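Local structure of conserved hypothetical secreted protein (Helicobacter pylori, 4RNZ) at residues P83-T87 with R143-V147; Y179-Q184 with K321-H325. The protein is a cell-shape determinant that probably acts as a zinc-dependent M23B metallopeptidase on the peptidoglycan of the cell wall. One frame throughout, in Å; residues are numbered along the deposited sequence.

Contact 1 (83-87 with 143-147) closes before contact 2 (179-184 with 321-325) opens along the chain, and the two do not touch: their centres lie 30 Å apart and their nearest atoms about 18 Å. Both involve the antiparallel sheet that contains strands 136-146 and 178-179, but at different places. Contact 1 lies where the chain leaves the N-terminal five-stranded sheet, after strand 76-83, and enters this sheet through strand 87-96. Contact 2 joins the turn between strands 178-179 and 185-186 to the loop between strand 309-311 and helix 326-348. They thus mark two of the passages by which the chain connects its parts.

Contact 1 (P83-T87 with R143-V147); sequences PIIFT and RDYRV. With GOL (glycerol), chain H; PO4 (phosphate ion), chain G.
The backbone O of Thr87 accepts the N-H of Tyr145 at 2.6 Å, and the CA-H of Asp144 also points at this oxygen. The reciprocal bond runs from Thr87 N to Tyr145 O, 2.8 Å and almost straight. Together the two bonds define an antiparallel hydrogen-bonded pair. Beside it, Phe86 turns its ring to Asp144. With CG held between backbone N and carbonyl carbon (chi1 62°), the ring brings its CD1-CE1 side over the carboxylate, Phe86 CD1 lying 3.6 Å from Asp144 CG. The planes are 27° apart, a stack offset toward the rim of the ring. The carboxylate keeps its charge engaged: Asp144 OD1 forms a salt bridge with Arg88, which probably softens its approach to the ring's pi cloud. Arg146 suits its position because its long chain offers methylenes first and charge last. Its CG lies 3.6 Å from Ile85 O, and the bend at chi3 (82°) turns the guanidinium across Ile84, the two side chains crossing at about a right angle, with Ile84 CG2 over one face, 3.7 Å from Arg146 NH1. The edge carrying Arg146 NH2 donates to glycerol O3 at 2.7 Å, while the same glycerol gives its O2 hydroxyl to Ile85 O at 2.6 Å. This molecule, probably from the crystallisation liquor, therefore bridges the two segments. Gln67 also binds Arg146 NH2. The contact lies at the passage between two sheets: Ile84 and Arg146 pack on Pro61 of strand 55-61 in the N-terminal sheet, whereas Phe86 and Asp144 meet Phe151 of strand 149-151, and Thr87 begins strand 87-96 alongside strand 136-146.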
# COMPACT_ATOMS: atom_id res chain seq x y z
N PRO A 83 -5.78 -16.75 0.86
CA PRO A 83 -4.47 -16.21 0.45
C PRO A 83 -4.31 -16.11 -1.07
O PRO A 83 -4.94 -16.87 -1.81
CB PRO A 83 -3.47 -17.22 1.01
CG PRO A 83 -4.19 -17.94 2.09
CD PRO A 83 -5.63 -17.96 1.69
N ILE A 84 -3.49 -15.15 -1.50
CA ILE A 84 -3.04 -15.01 -2.87
C ILE A 84 -1.68 -15.68 -2.97
O ILE A 84 -0.76 -15.37 -2.19
CB ILE A 84 -2.89 -13.54 -3.30
CG1 ILE A 84 -4.23 -12.79 -3.23
CG2 ILE A 84 -2.38 -13.46 -4.72
CD1 ILE A 84 -4.09 -11.29 -3.49
N ILE A 85 -1.56 -16.59 -3.92
CA ILE A 85 -0.29 -17.24 -4.19
C ILE A 85 0.45 -16.41 -5.23
O ILE A 85 -0.08 -16.08 -6.29
CB ILE A 85 -0.45 -18.71 -4.69
CG1 ILE A 85 -1.19 -19.56 -3.66
CG2 ILE A 85 0.92 -19.34 -4.92
CD1 ILE A 85 -1.69 -20.88 -4.21
N PHE A 86 1.69 -16.05 -4.92
CA PHE A 86 2.45 -15.21 -5.82
C PHE A 86 3.93 -15.50 -5.79
O PHE A 86 4.44 -16.08 -4.82
CB PHE A 86 2.21 -13.72 -5.49
CG PHE A 86 2.65 -13.33 -4.11
CD1 PHE A 86 3.98 -12.98 -3.86
CD2 PHE A 86 1.74 -13.29 -3.05
CE1 PHE A 86 4.38 -12.63 -2.59
CE2 PHE A 86 2.15 -12.94 -1.77
CZ PHE A 86 3.46 -12.60 -1.54
N THR A 87 4.60 -15.08 -6.86
CA THR A 87 6.05 -15.16 -6.98
C THR A 87 6.63 -13.75 -6.86
O THR A 87 6.03 -12.78 -7.34
CB THR A 87 6.44 -15.84 -8.31
OG1 THR A 87 5.95 -17.18 -8.30
CG2 THR A 87 7.94 -15.90 -8.46
N ARG A 143 8.91 -7.05 -6.88
CA ARG A 143 7.58 -6.95 -7.49
C ARG A 143 6.95 -8.33 -7.32
O ARG A 143 7.68 -9.34 -7.30
CB ARG A 143 7.78 -6.60 -8.95
CG ARG A 143 6.82 -5.62 -9.56
CD ARG A 143 7.03 -5.54 -11.08
NE ARG A 143 8.08 -4.62 -11.58
CZ ARG A 143 8.04 -3.29 -11.48
NH1 ARG A 143 7.06 -2.70 -10.83
NH2 ARG A 143 9.01 -2.53 -12.02
N ASP A 144 5.62 -8.38 -7.14
CA ASP A 144 4.94 -9.66 -6.95
C ASP A 144 4.20 -10.04 -8.23
O ASP A 144 3.65 -9.18 -8.91
CB ASP A 144 3.99 -9.62 -5.76
CG ASP A 144 4.69 -9.51 -4.43
OD1 ASP A 144 5.88 -9.81 -4.30
OD2 ASP A 144 4.01 -9.13 -3.47
N TYR A 145 4.20 -11.33 -8.56
CA TYR A 145 3.66 -11.83 -9.83
C TYR A 145 2.69 -12.98 -9.61
O TYR A 145 2.92 -13.84 -8.76
CB TYR A 145 4.80 -12.36 -10.70
CG TYR A 145 5.74 -11.29 -11.18
CD1 TYR A 145 6.76 -10.81 -10.35
CD2 TYR A 145 5.64 -10.77 -12.44
CE1 TYR A 145 7.63 -9.81 -10.79
CE2 TYR A 145 6.51 -9.78 -12.90
CZ TYR A 145 7.50 -9.30 -12.06
OH TYR A 145 8.37 -8.31 -12.52
N ARG A 146 1.63 -12.99 -10.41
CA ARG A 146 0.66 -14.09 -10.45
C ARG A 146 0.58 -14.57 -11.87
O ARG A 146 0.30 -13.78 -12.78
CB ARG A 146 -0.73 -13.61 -10.07
CG ARG A 146 -0.89 -13.41 -8.61
CD ARG A 146 -2.28 -12.89 -8.36
NE ARG A 146 -3.26 -13.98 -8.33
CZ ARG A 146 -4.47 -13.84 -7.84
NH1 ARG A 146 -4.83 -12.67 -7.31
NH2 ARG A 146 -5.31 -14.88 -7.82
N VAL A 147 0.81 -15.85 -12.03
CA VAL A 147 1.05 -16.50 -13.33
C VAL A 147 1.75 -15.59 -14.33
O VAL A 147 1.23 -15.25 -15.39
CB VAL A 147 -0.23 -17.17 -13.89
CG1 VAL A 147 -1.31 -16.14 -14.22
CG2 VAL A 147 0.12 -18.06 -15.10
C1 GOL H . -1.47 -18.91 -8.91
O1 GOL H . -0.35 -18.94 -8.02
C2 GOL H . -2.57 -17.90 -8.56
O2 GOL H . -2.09 -16.74 -7.86
C3 GOL H . -3.38 -17.64 -9.82
O3 GOL H . -4.25 -16.51 -9.71
P PO4 G . 9.31 -8.80 -15.74
O1 PO4 G . 8.59 -7.83 -14.81
O2 PO4 G . 9.34 -8.17 -17.11
O3 PO4 G . 8.61 -10.13 -15.81
O4 PO4 G . 10.73 -9.10 -15.31

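Contact 2 (Y179-Q184 with K321-H325); sequences YDSKAQ and KSKLH
Tyr179 presents a ring face to Leu324, whose CD2 methyl makes a CH-pi contact 4.0 Å from the ring centroid and 27° off the normal. The tyrosine CG lies opposite its own carbonyl carbon (chi1 -69°), which carries the ring across to the leucine; Leu324 CD2 sits by the hydroxyl end, 3.6 Å from Tyr179 CZ, while Leu324 CG lies over the rim near CE2. Tyrosine fits because its ring can be buried while its hydroxyl is satisfied by Asn175. Asp180 then shapes the type I turn that runs to Ala183. Its OD1 accepts from Lys182 N at 2.7 Å, forming an Asx turn, and from Gln184 N at 3.0 Å; the two donors approach from opposite faces of the carboxylate plane, about 50° out of it. The turn's own bond runs from Ala183 N to Asp180 O; the aspartate's two bonds probably reinforce it, reaching from inside the turn (Lys182) to just past it (Gln184). Ala183 follows, its small CB resting 4.1 Å from Leu324 CB, and its carbonyl oxygen receives Leu324 N at 3.1 Å in a nearly straight bond. Gln184 bridges to Lys323 through the backbone, and its CB lies against Lys323 CG, so the lysine contributes aliphatic chain here. Phe332 of helix 326-348 touches both Ala183 and Leu324, placing the contact just ahead of that helix. Chemically, the contact is chiefly apolar: one backbone bond fixes the alignment of the two segments, a leucine on an aromatic face supplies the buried packing, and the carboxylate works within its own loop, which offers Ala183 O to its partner.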
# COMPACT_ATOMS: atom_id res chain seq x y z
N TYR A 179 13.89 3.24 6.81
CA TYR A 179 14.90 3.57 7.76
C TYR A 179 16.16 4.00 7.08
O TYR A 179 16.50 3.51 6.03
CB TYR A 179 15.17 2.39 8.68
CG TYR A 179 14.01 2.12 9.59
CD1 TYR A 179 13.02 1.27 9.21
CD2 TYR A 179 13.88 2.79 10.77
CE1 TYR A 179 11.94 1.05 10.01
CE2 TYR A 179 12.80 2.57 11.58
CZ TYR A 179 11.83 1.70 11.18
OH TYR A 179 10.74 1.47 11.94
N ASP A 180 16.83 4.93 7.71
CA ASP A 180 18.12 5.28 7.26
C ASP A 180 19.07 4.26 7.72
O ASP A 180 18.78 3.27 8.32
CB ASP A 180 18.60 6.68 7.64
CG ASP A 180 18.86 6.85 9.11
OD1 ASP A 180 19.08 5.90 9.85
OD2 ASP A 180 18.82 8.00 9.51
N SER A 181 20.34 4.51 7.39
CA SER A 181 21.43 3.59 7.74
C SER A 181 21.86 3.57 9.20
O SER A 181 22.64 2.74 9.60
CB SER A 181 22.64 3.65 6.78
OG SER A 181 23.20 4.91 6.61
N LYS A 182 21.32 4.46 9.99
CA LYS A 182 21.48 4.39 11.41
C LYS A 182 20.26 3.80 12.02
O LYS A 182 20.04 3.94 13.18
CB LYS A 182 21.72 5.77 12.00
CG LYS A 182 23.03 6.43 11.63
CD LYS A 182 23.26 7.59 12.56
CE LYS A 182 24.63 8.25 12.41
NZ LYS A 182 25.21 8.67 13.71
N ALA A 183 19.44 3.14 11.22
CA ALA A 183 18.21 2.55 11.67
C ALA A 183 17.24 3.49 12.34
O ALA A 183 16.48 3.11 13.15
CB ALA A 183 18.48 1.37 12.56
N GLN A 184 17.24 4.72 11.91
CA GLN A 184 16.20 5.65 12.32
C GLN A 184 15.26 5.97 11.14
O GLN A 184 15.66 5.99 9.98
CB GLN A 184 16.78 6.90 12.97
CG GLN A 184 17.88 7.57 12.20
CD GLN A 184 18.59 8.61 13.04
OE1 GLN A 184 18.02 9.17 13.98
NE2 GLN A 184 19.86 8.87 12.71
N LYS A 321 9.85 10.52 15.42
CA LYS A 321 10.45 9.51 14.55
C LYS A 321 10.81 8.20 15.28
O LYS A 321 11.38 8.20 16.35
CB LYS A 321 11.73 10.11 13.98
CG LYS A 321 11.55 10.94 12.74
CD LYS A 321 12.77 11.82 12.44
CE LYS A 321 12.40 13.29 12.30
NZ LYS A 321 12.30 13.80 10.91
N SER A 322 10.51 7.09 14.66
CA SER A 322 10.84 5.81 15.19
C SER A 322 12.31 5.47 14.94
O SER A 322 12.98 6.07 14.14
CB SER A 322 9.88 4.79 14.61
OG SER A 322 10.11 3.47 15.01
N LYS A 323 12.79 4.49 15.69
CA LYS A 323 14.08 3.89 15.49
C LYS A 323 13.88 2.44 15.77
O LYS A 323 12.99 2.10 16.50
CB LYS A 323 15.11 4.37 16.50
CG LYS A 323 15.41 5.83 16.53
CD LYS A 323 16.39 6.08 17.64
CE LYS A 323 16.77 7.53 17.74
NZ LYS A 323 18.12 7.77 18.31
N LEU A 324 14.73 1.60 15.20
CA LEU A 324 14.71 0.20 15.49
C LEU A 324 15.50 -0.05 16.76
O LEU A 324 16.41 0.66 17.04
CB LEU A 324 15.31 -0.61 14.36
CG LEU A 324 14.65 -0.60 13.00
CD1 LEU A 324 15.33 -1.55 12.05
CD2 LEU A 324 13.20 -0.95 13.13
N HIS A 325 15.12 -1.10 17.49
CA HIS A 325 15.78 -1.48 18.73
C HIS A 325 16.02 -2.98 18.85
O HIS A 325 15.50 -3.78 18.06
CB HIS A 325 14.91 -1.03 19.90
CG HIS A 325 14.68 0.44 19.92
ND1 HIS A 325 15.68 1.33 20.24
CD2 HIS A 325 13.59 1.18 19.62
CE1 HIS A 325 15.21 2.56 20.16
NE2 HIS A 325 13.94 2.50 19.79